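Local coordinates for protein toll-receptor-related 2 (PDB 4W8H) that probably relays signals at the membrane through its cytoplasmic TIR domain, the flavodoxin-like module of Toll-related receptors, at residues I9-A12 and W18-N21; V24-R29 and V117-L122; D40-P43 and E49-M52. All coordinates share one frame; numbering follows the deposited sequence. Where two conformers were deposited one is given.

Interaction 1: I9-A12 and W18-N21; sequences ICYA and WVIN
Val19 packs its two methyl groups against Tyr11 and Ile9, joining the first strand of a flavodoxin-like TIR domain and the residues after it to the helix that follows. Strand 5-10, helix 16-29 and strand 34-35 form a beta-alpha-beta unit, and this contact lies where the chain passes from strand to helix, with 9-12 in the sequence that corresponds to box 1 of TIR domains. The clearest interaction is a CH-pi contact: Val19 CG1 stands 3.8 Å from the centroid of the Tyr11 ring and only 13° off the ring normal, which puts the methyl over the centre of one face. Val19 CG2 stands over the same face nearer the root of the ring, 3.8 Å from Tyr11 CB. With CG1 anti to its own backbone N (chi1 169°), Val19 brings that methyl also to Ile9 CG2, at 3.7 Å, where the two side chains pass antiparallel, methyl beside methyl. Tyr11 CG sits between its backbone N and carbonyl carbon (chi1 71°), a torsion that lays the ring across the chain, with Ile9 O at its edge, in the ring plane.

Farther out, Val64 of the central strand 58-65 touches both Tyr11 and Val19, and Leu23 and Leu27 of helix 16-29 pack on Ile9. Backbone hydrogen bonds tie Ile9 to Phe35 and Cys10 to Ile62 and Val64, fixing the strand that presents these side chains. Tyr11 OH is hydrogen-bonded to Asn37 OD1, which anchors the far end of the ring; there Ile20 CD1 approaches the hydroxyl oxygen to 4.1 Å.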
ATOM      1  N   ILE A   9      -4.174  -2.058  -0.083  1.00  6.66           N
ATOM      2  CA  ILE A   9      -3.229  -1.597   0.942  1.00  7.73           C
ATOM      3  C   ILE A   9      -2.543  -2.787   1.519  1.00  8.64           C
ATOM      4  O   ILE A   9      -3.171  -3.649   2.120  1.00 11.83           O
ATOM      5  CB  ILE A   9      -3.936  -0.874   2.088  1.00 12.24           C
ATOM      6  CG1 ILE A   9      -5.007   0.094   1.567  1.00 15.82           C
ATOM      7  CG2 ILE A   9      -2.882  -0.177   3.011  1.00 18.35           C
ATOM      8  CD1 ILE A   9      -4.491   1.250   0.835  1.00 14.91           C
ATOM      9  N   CYS A  10      -1.247  -2.809   1.361  1.00  7.86           N
ATOM     10  CA  CYS A  10      -0.422  -3.876   1.909  1.00  8.34           C
ATOM     11  C   CYS A  10       0.385  -3.338   3.113  1.00  7.74           C
ATOM     12  O   CYS A  10       1.146  -2.375   2.962  1.00  7.49           O
ATOM     13  CB  CYS A  10       0.541  -4.379   0.836  1.00 11.20           C
ATOM     14  SG  CYS A  10       1.588  -5.694   1.414  1.00 14.85           S
ATOM     15  N   TYR A  11       0.184  -3.917   4.294  1.00  7.69           N
ATOM     16  CA  TYR A  11       0.709  -3.346   5.548  1.00  6.69           C
ATOM     17  C   TYR A  11       0.797  -4.438   6.598  1.00  7.86           C
ATOM     18  O   TYR A  11       0.083  -5.438   6.534  1.00  8.95           O
ATOM     19  CB  TYR A  11      -0.200  -2.205   6.045  1.00  7.25           C
ATOM     20  CG  TYR A  11      -1.531  -2.677   6.582  1.00  6.44           C
ATOM     21  CD1 TYR A  11      -2.554  -3.085   5.712  1.00  7.85           C
ATOM     22  CD2 TYR A  11      -1.759  -2.802   7.936  1.00  7.62           C
ATOM     23  CE1 TYR A  11      -3.727  -3.574   6.189  1.00  8.90           C
ATOM     24  CE2 TYR A  11      -2.946  -3.255   8.433  1.00  8.01           C
ATOM     25  CZ  TYR A  11      -3.941  -3.681   7.543  1.00  9.72           C
ATOM     26  OH  TYR A  11      -5.131  -4.187   8.038  1.00 11.37           O
ATOM     27  N   ALA A  12       1.672  -4.233   7.559  1.00  8.39           N
ATOM     28  CA  ALA A  12       1.812  -5.126   8.700  1.00  9.56           C
ATOM     29  C   ALA A  12       0.774  -4.814   9.773  1.00  8.83           C
ATOM     30  O   ALA A  12       0.450  -3.653  10.023  1.00  8.15           O
ATOM     31  CB  ALA A  12       3.203  -5.002   9.292  1.00 10.49           C
ATOM     32  N   TRP A  18      -2.583   3.460  12.236  1.00  8.25           N
ATOM     33  CA  TRP A  18      -2.426   4.543  11.253  1.00  7.80           C
ATOM     34  C   TRP A  18      -3.019   4.107   9.927  1.00  6.73           C
ATOM     35  O   TRP A  18      -3.707   4.865   9.254  1.00  6.26           O
ATOM     36  CB  TRP A  18      -0.952   4.902  11.081  1.00  9.06           C
ATOM     37  CG  TRP A  18      -0.697   6.049  10.171  1.00  9.99           C
ATOM     38  CD1 TRP A  18      -0.663   7.379  10.508  1.00 10.85           C
ATOM     39  CD2 TRP A  18      -0.379   5.975   8.795  1.00 10.11           C
ATOM     40  NE1 TRP A  18      -0.365   8.133   9.413  1.00 12.39           N
ATOM     41  CE2 TRP A  18      -0.156   7.301   8.347  1.00 12.09           C
ATOM     42  CE3 TRP A  18      -0.218   4.921   7.888  1.00  7.87           C
ATOM     43  CZ2 TRP A  18       0.188   7.599   7.014  1.00 13.93           C
ATOM     44  CZ3 TRP A  18       0.156   5.215   6.560  1.00 10.44           C
ATOM     45  CH2 TRP A  18       0.326   6.552   6.135  1.00 12.90           C
ATOM     46  N   VAL A  19      -2.808   2.858   9.538  1.00  6.33           N
ATOM     47  CA  VAL A  19      -3.302   2.423   8.235  1.00  6.09           C
ATOM     48  C   VAL A  19      -4.804   2.503   8.144  1.00  5.60           C
ATOM     49  O   VAL A  19      -5.331   3.025   7.157  1.00  6.42           O
ATOM     50  CB  VAL A  19      -2.759   1.027   7.863  1.00  6.62           C
ATOM     51  CG1 VAL A  19      -3.526   0.505   6.605  1.00  7.57           C
ATOM     52  CG2 VAL A  19      -1.264   1.109   7.617  1.00  7.93           C
ATOM     53  N   ILE A  20      -5.519   2.005   9.148  1.00  5.82           N
ATOM     54  CA  ILE A  20      -6.960   1.982   9.044  1.00  6.70           C
ATOM     55  C   ILE A  20      -7.550   3.354   9.376  1.00  6.21           C
ATOM     56  O   ILE A  20      -8.413   3.872   8.641  1.00  7.53           O
ATOM     57  CB  ILE A  20      -7.553   0.917   9.949  1.00  8.22           C
ATOM     58  CG1 ILE A  20      -7.062  -0.470   9.518  1.00  9.14           C
ATOM     59  CG2 ILE A  20      -9.083   0.996   9.928  1.00  9.34           C
ATOM     60  CD1 ILE A  20      -7.553  -0.905   8.172  1.00 11.01           C
ATOM     61  N   ASN A  21      -7.100   3.959  10.477  1.00  6.84           N
ATOM     62  CA  ASN A  21      -7.749   5.175  10.939  1.00  7.69           C
ATOM     63  C   ASN A  21      -7.321   6.420  10.236  1.00  7.59           C
ATOM     64  O   ASN A  21      -8.071   7.413  10.271  1.00  7.61           O
ATOM     65  CB  ASN A  21      -7.543   5.336  12.455  1.00 10.30           C
ATOM     66  CG  ASN A  21      -8.108   4.188  13.228  1.00 15.04           C
ATOM     67  OD1 ASN A  21      -7.401   3.519  13.972  1.00 19.85           O
ATOM     68  ND2 ASN A  21      -9.380   3.915  13.018  1.00 19.17           N
TER

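Interaction 2: V24-R29 and V117-L122; sequences VFKLER and VFWRNL. Unlike the reference sequence in segment 24-29: Lys26 (reference Glu), Leu27 (reference Val).
Lys26 and Trp119 mark the closest backbone approach of two helical segments, their CA atoms 8.7 Å apart, a separation that leaves room for side chains to meet between helix 16-29 and helix 115-127. The main contact is a lysine laid over an indole. Lys26 CE is centred above the five-membered ring of Trp119, 3.5 Å from its centroid and 9° off the normal, which meets the geometry of a CH-pi contact. One bond earlier, CD lies over the CE2-CZ2 bond, 3.7 Å from Trp119 CE2. The ammonium group is farther away: NZ is 4.7 Å from the same five-ring centroid, still over the face, consistent with a modest cation-pi contribution on top of the methylene packing. Bends at chi3 (62°) and chi4 (51°) turn the lysine chain across the indole at about a right angle. On the opposite face of the indole, Phe118 CD2 stands over the centre, so the ring is sandwiched between a neighbour from its own helix and the lysine from the other. Phe118-Trp119 corresponds to the Phe-Trp pair of box 3 of TIR domains.

Beside this pair, Leu27 CD2 and Leu122 CD2 meet at 4.3 Å in a looser apolar contact, and the buried side of the interface continues through Leu23, which touches both Trp119 and Leu122, and through Phe123 and Ile126, which touch Leu27. Replacing Trp119 with an alanine would probably leave the Lys26 methylenes without a surface to lie on, deprive its ammonium of the pi partner and open a gap beside Phe118. The chemistry implies that in these two segments the helices are held by apolar packing and probably some cation-pi attraction, without direct hydrogen bonds between them.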
ATOM      1  N   VAL A  24      -6.601   4.635   5.274  1.00  6.25           N
ATOM      2  CA  VAL A  24      -7.834   4.176   4.622  1.00  6.33           C
ATOM      3  C   VAL A  24      -8.950   5.195   4.793  1.00  5.55           C
ATOM      4  O   VAL A  24      -9.685   5.494   3.861  1.00  7.15           O
ATOM      5  CB  VAL A  24      -8.269   2.801   5.181  1.00  7.95           C
ATOM      6  CG1 VAL A  24      -9.652   2.424   4.731  1.00  9.46           C
ATOM      7  CG2 VAL A  24      -7.289   1.728   4.780  1.00  8.93           C
ATOM      8  N   PHE A  25      -9.086   5.737   6.000  1.00  6.77           N
ATOM      9  CA  PHE A  25     -10.080   6.761   6.286  1.00  7.29           C
ATOM     10  C   PHE A  25      -9.995   7.901   5.292  1.00  6.46           C
ATOM     11  O   PHE A  25     -11.020   8.291   4.727  1.00  8.44           O
ATOM     12  CB  PHE A  25      -9.845   7.262   7.707  1.00  8.22           C
ATOM     13  CG  PHE A  25     -10.846   8.274   8.204  1.00 10.01           C
ATOM     14  CD1 PHE A  25     -12.142   7.895   8.460  1.00 12.56           C
ATOM     15  CD2 PHE A  25     -10.460   9.555   8.499  1.00 12.38           C
ATOM     16  CE1 PHE A  25     -13.059   8.813   8.979  1.00 15.32           C
ATOM     17  CE2 PHE A  25     -11.378  10.478   9.011  1.00 14.43           C
ATOM     18  CZ  PHE A  25     -12.657  10.092   9.237  1.00 16.54           C
ATOM     19  N   LYS A  26      -8.809   8.436   5.069  1.00  6.63           N
ATOM     20  CA  LYS A  26      -8.662   9.563   4.154  1.00  7.82           C
ATOM     21  C   LYS A  26      -8.887   9.177   2.707  1.00  6.91           C
ATOM     22  O   LYS A  26      -9.484   9.952   1.934  1.00  8.49           O
ATOM     23  CB  LYS A  26      -7.321  10.214   4.354  1.00  8.71           C
ATOM     24  CG  LYS A  26      -7.334  11.104   5.598  1.00 10.80           C
ATOM     25  CD  LYS A  26      -6.129  11.969   5.696  1.00 12.23           C
ATOM     26  CE  LYS A  26      -5.970  12.961   4.546  1.00 12.85           C
ATOM     27  NZ  LYS A  26      -7.144  13.805   4.234  1.00 14.43           N
ATOM     28  N   LEU A  27      -8.400   7.997   2.312  1.00  6.94           N
ATOM     29  CA  LEU A  27      -8.615   7.557   0.943  1.00  6.56           C
ATOM     30  C   LEU A  27     -10.093   7.447   0.636  1.00  6.76           C
ATOM     31  O   LEU A  27     -10.567   7.953  -0.387  1.00  8.20           O
ATOM     32  CB  LEU A  27      -7.914   6.213   0.713  1.00  7.73           C
ATOM     33  CG  LEU A  27      -6.390   6.224   0.603  1.00  9.46           C
ATOM     34  CD1 LEU A  27      -5.844   4.801   0.793  1.00  8.87           C
ATOM     35  CD2 LEU A  27      -5.906   6.789  -0.716  1.00 11.03           C
ATOM     36  N   GLU A  28     -10.847   6.818   1.528  1.00  6.97           N
ATOM     37  CA  GLU A  28     -12.263   6.582   1.288  1.00  8.23           C
ATOM     38  C   GLU A  28     -13.034   7.901   1.303  1.00  8.25           C
ATOM     39  O   GLU A  28     -13.955   8.105   0.501  1.00  9.67           O
ATOM     40  CB  GLU A  28     -12.796   5.524   2.259  1.00 10.11           C
ATOM     41  CG  GLU A  28     -12.201   4.127   1.952  1.00 10.62           C
ATOM     42  CD  GLU A  28     -12.846   3.010   2.715  1.00 13.67           C
ATOM     43  OE1 GLU A  28     -13.297   3.210   3.859  1.00 16.18           O
ATOM     44  OE2 GLU A  28     -12.878   1.906   2.146  1.00 18.67           O
ATOM     45  N   ARG A  29     -12.633   8.817   2.179  1.00  8.81           N
ATOM     46  CA  ARG A  29     -13.299  10.151   2.190  1.00  9.74           C
ATOM     47  C   ARG A  29     -13.078  10.906   0.883  1.00  9.17           C
ATOM     48  O   ARG A  29     -13.916  11.699   0.462  1.00 11.10           O
ATOM     49  CB  ARG A  29     -12.817  10.966   3.379  1.00 11.80           C
ATOM     50  CG  ARG A  29     -13.461  10.502   4.677  1.00 15.04           C
ATOM     51  CD  ARG A  29     -12.829  11.132   5.890  1.00 17.48           C
ATOM     52  NE  ARG A  29     -13.051  12.572   5.920  1.00 21.23           N
ATOM     53  CZ  ARG A  29     -14.060  13.178   6.544  1.00 23.70           C
ATOM     54  NH1 ARG A  29     -14.950  12.461   7.213  1.00 23.87           N
ATOM     55  NH2 ARG A  29     -14.170  14.506   6.511  1.00 26.11           N
ATOM     56  N   VAL A 117       2.571  18.138   1.785  1.00 17.55           N
ATOM     57  CA  VAL A 117       2.236  17.718   0.413  1.00 18.39           C
ATOM     58  C   VAL A 117       2.030  16.201   0.237  1.00 14.21           C
ATOM     59  O   VAL A 117       1.735  15.716  -0.867  1.00 12.68           O
ATOM     60  CB  VAL A 117       3.282  18.204  -0.608  1.00 19.73           C
ATOM     61  CG1 VAL A 117       3.480  19.718  -0.512  1.00 22.70           C
ATOM     62  CG2 VAL A 117       4.599  17.526  -0.418  1.00 19.34           C
ATOM     63  N   PHE A 118       2.153  15.458   1.317  1.00 12.88           N
ATOM     64  CA  PHE A 118       1.991  14.012   1.295  1.00 10.70           C
ATOM     65  C   PHE A 118       0.666  13.575   0.681  1.00  9.21           C
ATOM     66  O   PHE A 118       0.630  12.759  -0.245  1.00  8.97           O
ATOM     67  CB  PHE A 118       2.131  13.462   2.721  1.00  9.51           C
ATOM     68  CG  PHE A 118       2.045  11.955   2.793  1.00  8.55           C
ATOM     69  CD1 PHE A 118       3.181  11.178   2.619  1.00  9.28           C
ATOM     70  CD2 PHE A 118       0.842  11.356   3.022  1.00  8.15           C
ATOM     71  CE1 PHE A 118       3.092   9.781   2.683  1.00 10.33           C
ATOM     72  CE2 PHE A 118       0.740   9.974   3.084  1.00  9.23           C
ATOM     73  CZ  PHE A 118       1.865   9.194   2.925  1.00  9.18           C
ATOM     74  N   TRP A 119      -0.452  14.070   1.205  1.00  9.18           N
ATOM     75  CA  TRP A 119      -1.733  13.561   0.747  1.00  8.70           C
ATOM     76  C   TRP A 119      -1.979  13.998  -0.696  1.00  8.10           C
ATOM     77  O   TRP A 119      -2.479  13.227  -1.476  1.00  7.99           O
ATOM     78  CB  TRP A 119      -2.879  14.034   1.678  1.00 10.02           C
ATOM     79  CG  TRP A 119      -2.704  13.501   3.046  1.00  9.42           C
ATOM     80  CD1 TRP A 119      -2.391  14.190   4.187  1.00 11.71           C
ATOM     81  CD2 TRP A 119      -2.795  12.130   3.434  1.00  8.32           C
ATOM     82  NE1 TRP A 119      -2.305  13.342   5.256  1.00 11.05           N
ATOM     83  CE2 TRP A 119      -2.543  12.069   4.828  1.00  8.75           C
ATOM     84  CE3 TRP A 119      -3.092  10.937   2.759  1.00  7.91           C
ATOM     85  CZ2 TRP A 119      -2.513  10.872   5.531  1.00  8.92           C
ATOM     86  CZ3 TRP A 119      -3.128   9.760   3.495  1.00  9.08           C
ATOM     87  CH2 TRP A 119      -2.809   9.735   4.856  1.00  9.12           C
ATOM     88  N   ARG A 120      -1.639  15.231  -1.043  1.00  9.49           N
ATOM     89  CA  ARG A 120      -1.741  15.723  -2.412  0.54  9.25           C
ATOM     90  C   ARG A 120      -1.021  14.776  -3.372  1.00  7.81           C
ATOM     91  O   ARG A 120      -1.528  14.417  -4.423  1.00  8.48           O
ATOM     92  CB  ARG A 120      -1.136  17.128  -2.501  0.54 12.55           C
ATOM     93  CG  ARG A 120      -1.099  17.738  -3.891  0.54 14.32           C
ATOM     94  CD  ARG A 120      -0.154  18.961  -3.892  0.54 17.00           C
ATOM     95  NE  ARG A 120       1.268  18.590  -3.811  0.54 16.32           N
ATOM     96  CZ  ARG A 120       2.285  19.459  -3.832  0.54 18.36           C
ATOM     97  NH1 ARG A 120       3.528  19.012  -3.760  0.54 19.74           N
ATOM     98  NH2 ARG A 120       2.080  20.770  -3.931  0.54 15.87           N
ATOM     99  N   ASN A 121       0.193  14.418  -3.010  1.00  9.05           N
ATOM    100  CA  ASN A 121       0.983  13.560  -3.882  1.00  9.48           C
ATOM    101  C   ASN A 121       0.394  12.159  -4.008  1.00  8.04           C
ATOM    102  O   ASN A 121       0.333  11.592  -5.101  1.00  9.28           O
ATOM    103  CB  ASN A 121       2.427  13.457  -3.368  1.00 11.48           C
ATOM    104  CG  ASN A 121       3.206  14.759  -3.513  1.00 13.83           C
ATOM    105  OD1 ASN A 121       2.792  15.694  -4.204  1.00 15.61           O
ATOM    106  ND2 ASN A 121       4.343  14.815  -2.842  1.00 16.48           N
ATOM    107  N   LEU A 122      -0.041  11.604  -2.890  1.00  7.02           N
ATOM    108  CA  LEU A 122      -0.631  10.279  -2.898  1.00  5.94           C
ATOM    109  C   LEU A 122      -1.889  10.261  -3.771  1.00  6.23           C
ATOM    110  O   LEU A 122      -2.051   9.409  -4.656  1.00  7.33           O
ATOM    111  CB  LEU A 122      -0.963   9.866  -1.466  1.00  6.17           C
ATOM    112  CG  LEU A 122      -1.631   8.508  -1.310  1.00  7.06           C
ATOM    113  CD1 LEU A 122      -0.756   7.351  -1.879  1.00  8.30           C
ATOM    114  CD2 LEU A 122      -1.935   8.205   0.142  1.00  7.89           C
TER

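Interaction 3: D40-P43 and E49-M52; sequences DDTP and ENIM
The Asn50 amide and the Asp41 carboxylate stack with their planes 11° apart, Asp41 CG lying 3.8 Å from Asn50 CG. Along the edge of the amide, the ND2 group points to the backbone of Thr42: the bond from Asn50 ND2 to Thr42 O is 3.0 Å long and nearly straight, and the acceptor lies in the amide plane. The return bond runs from Thr42 N to Asn50 OD1 at 2.9 Å, and here the donor sits above the carbonyl plane, 37° out of it. One side-chain amide therefore grips both the N-H and the C=O of a single residue, which fixes the rotation of the amide and the course of the loop at Thr42. The first torsion of Asn50, with CG anti to the carbonyl carbon (chi1 -82°), sends the amide off the helix toward that loop.

Two waters add to the join. The first donates to Asp40 O, is hydrogen-bonded to Thr42 OG1 and gives a weak bond to Asn50 OD1. The second bridges Asp41 OD1, at 2.7 Å, and Asn50 O, at 2.9 Å, donating to both and linking the carboxylate to the helix backbone. The buried Asn50 amide thus has partners at both its nitrogen and its oxygen.

Residues 40-43 match box 2 of TIR domains, in the BB loop, which in this family often takes part in TIR-TIR association and may do so here. Asp41 is the first residue to leave helical geometry after helix 37-40, so the contact fastens this loop onto helix 47-56. Before the loop, Asp40 OD2 accepts a hydrogen bond from Val36 N, and both aspartates touch Phe35 of the edge strand 34-35; behind Asn50, Ile51 and Met52 turn to helix 73-82.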
ATOM      1  N   ASP A  40     -12.232  -6.885   3.337  1.00  9.39           N
ATOM      2  CA  ASP A  40     -12.455  -7.442   2.017  1.00  8.58           C
ATOM      3  C   ASP A  40     -11.891  -8.842   1.771  1.00  9.12           C
ATOM      4  O   ASP A  40     -12.204  -9.446   0.762  1.00 10.31           O
ATOM      5  CB  ASP A  40     -11.930  -6.457   0.955  1.00  9.94           C
ATOM      6  CG  ASP A  40     -12.594  -5.080   1.061  1.00 11.27           C
ATOM      7  OD1 ASP A  40     -13.839  -5.055   1.179  1.00 14.10           O
ATOM      8  OD2 ASP A  40     -11.877  -4.056   1.037  1.00 11.59           O
ATOM      9  N   ASP A  41     -11.042  -9.351   2.666  1.00  8.11           N
ATOM     10  CA  ASP A  41     -10.515 -10.701   2.481  1.00  8.16           C
ATOM     11  C   ASP A  41     -11.668 -11.678   2.604  1.00  8.72           C
ATOM     12  O   ASP A  41     -12.631 -11.470   3.334  1.00 11.76           O
ATOM     13  CB  ASP A  41      -9.469 -11.080   3.539  1.00 10.37           C
ATOM     14  CG  ASP A  41      -8.074 -10.643   3.199  1.00 11.04           C
ATOM     15  OD1 ASP A  41      -7.843 -10.022   2.143  1.00 11.35           O
ATOM     16  OD2 ASP A  41      -7.160 -10.860   4.051  1.00 13.81           O
ATOM     17  N   THR A  42     -11.547 -12.800   1.909  1.00  8.00           N
ATOM     18  CA  THR A  42     -12.512 -13.902   1.984  1.00  8.96           C
ATOM     19  C   THR A  42     -12.045 -14.925   3.024  1.00  7.12           C
ATOM     20  O   THR A  42     -11.022 -15.569   2.861  1.00  7.76           O
ATOM     21  CB  THR A  42     -12.661 -14.580   0.606  1.00  9.90           C
ATOM     22  OG1 THR A  42     -13.153 -13.627  -0.347  1.00 12.06           O
ATOM     23  CG2 THR A  42     -13.599 -15.752   0.661  1.00 11.07           C
ATOM     24  N   PRO A  43     -12.838 -15.128   4.082  1.00  7.96           N
ATOM     25  CA  PRO A  43     -12.468 -16.182   5.022  1.00  8.14           C
ATOM     26  C   PRO A  43     -12.639 -17.555   4.397  1.00  7.43           C
ATOM     27  O   PRO A  43     -13.599 -17.780   3.688  1.00 10.71           O
ATOM     28  CB  PRO A  43     -13.430 -15.990   6.192  1.00  9.70           C
ATOM     29  CG  PRO A  43     -14.651 -15.400   5.541  1.00 10.98           C
ATOM     30  CD  PRO A  43     -14.160 -14.566   4.387  1.00 10.41           C
ATOM     31  N   GLU A  49      -4.641 -16.754  -2.245  1.00  7.90           N
ATOM     32  CA  GLU A  49      -5.828 -16.357  -2.974  1.00  7.11           C
ATOM     33  C   GLU A  49      -6.263 -14.937  -2.611  1.00  7.52           C
ATOM     34  O   GLU A  49      -6.647 -14.158  -3.467  1.00  7.86           O
ATOM     35  CB  GLU A  49      -6.947 -17.330  -2.689  1.00  7.22           C
ATOM     36  CG  GLU A  49      -6.678 -18.689  -3.325  1.00 10.81           C
ATOM     37  CD  GLU A  49      -7.742 -19.704  -3.050  1.00 11.88           C
ATOM     38  OE1 GLU A  49      -8.207 -19.839  -1.908  1.00 10.73           O
ATOM     39  OE2 GLU A  49      -8.060 -20.476  -3.993  1.00 16.24           O
ATOM     40  N   ASN A  50      -6.246 -14.605  -1.330  1.00  7.57           N
ATOM     41  CA  ASN A  50      -6.600 -13.263  -0.900  1.00  6.74           C
ATOM     42  C   ASN A  50      -5.590 -12.228  -1.346  1.00  6.96           C
ATOM     43  O   ASN A  50      -5.973 -11.104  -1.660  1.00  7.77           O
ATOM     44  CB  ASN A  50      -6.835 -13.270   0.626  1.00  7.12           C
ATOM     45  CG  ASN A  50      -8.231 -13.763   0.961  1.00  7.56           C
ATOM     46  OD1 ASN A  50      -9.197 -13.404   0.293  1.00 10.13           O
ATOM     47  ND2 ASN A  50      -8.348 -14.588   1.978  1.00  8.68           N
ATOM     48  N   ILE A  51      -4.307 -12.573  -1.336  1.00  7.21           N
ATOM     49  CA  ILE A  51      -3.275 -11.682  -1.898  1.00  6.64           C
ATOM     50  C   ILE A  51      -3.601 -11.362  -3.328  1.00  6.46           C
ATOM     51  O   ILE A  51      -3.583 -10.220  -3.747  1.00  7.07           O
ATOM     52  CB  ILE A  51      -1.886 -12.309  -1.749  1.00  7.11           C
ATOM     53  CG1 ILE A  51      -1.463 -12.334  -0.280  1.00  8.81           C
ATOM     54  CG2 ILE A  51      -0.842 -11.532  -2.581  1.00  8.20           C
ATOM     55  CD1 ILE A  51      -0.210 -13.171   0.020  1.00  9.60           C
ATOM     56  N   MET A  52      -3.861 -12.416  -4.123  1.00  6.92           N
ATOM     57  CA  MET A  52      -4.068 -12.237  -5.555  1.00  7.26           C
ATOM     58  C   MET A  52      -5.354 -11.513  -5.896  1.00  7.17           C
ATOM     59  O   MET A  52      -5.399 -10.756  -6.850  1.00  8.44           O
ATOM     60  CB  MET A  52      -3.975 -13.586  -6.278  1.00  7.86           C
ATOM     61  CG  MET A  52      -2.553 -14.117  -6.226  1.00  9.34           C
ATOM     62  SD  MET A  52      -1.294 -13.101  -7.006  1.00 10.88           S
ATOM     63  CE  MET A  52      -1.994 -12.853  -8.623  1.00 12.64           C
TER
HETATM   64  O   HOH W   1     -11.520 -11.534  -1.155  1.00 27.96           O
HETATM   65  O   HOH W   2      -5.663  -9.502   0.711  1.00  9.48           O

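How the interactions relate
The three contacts belong to one TIR domain built round a parallel sheet with strand order 2-1-3-4-5. Interactions 1 and 2 follow each other in series along helix 16-29, with centres about 13 Å apart. They touch through a probable hydrogen bond from Val24 N to Val19 O, 2.8 Å long, and through packing of Ile9 on Leu27, so strand 5-10 and the C-terminal helix 115-127 are coupled by a shared helix. Interaction 3 lies in sequence within the loop that interaction 2 closes, but its centre is about 24 Å away, and about 16 Å from interaction 1, touching neither. It braces the BB loop, which in TIR domains commonly takes part in TIR-TIR association.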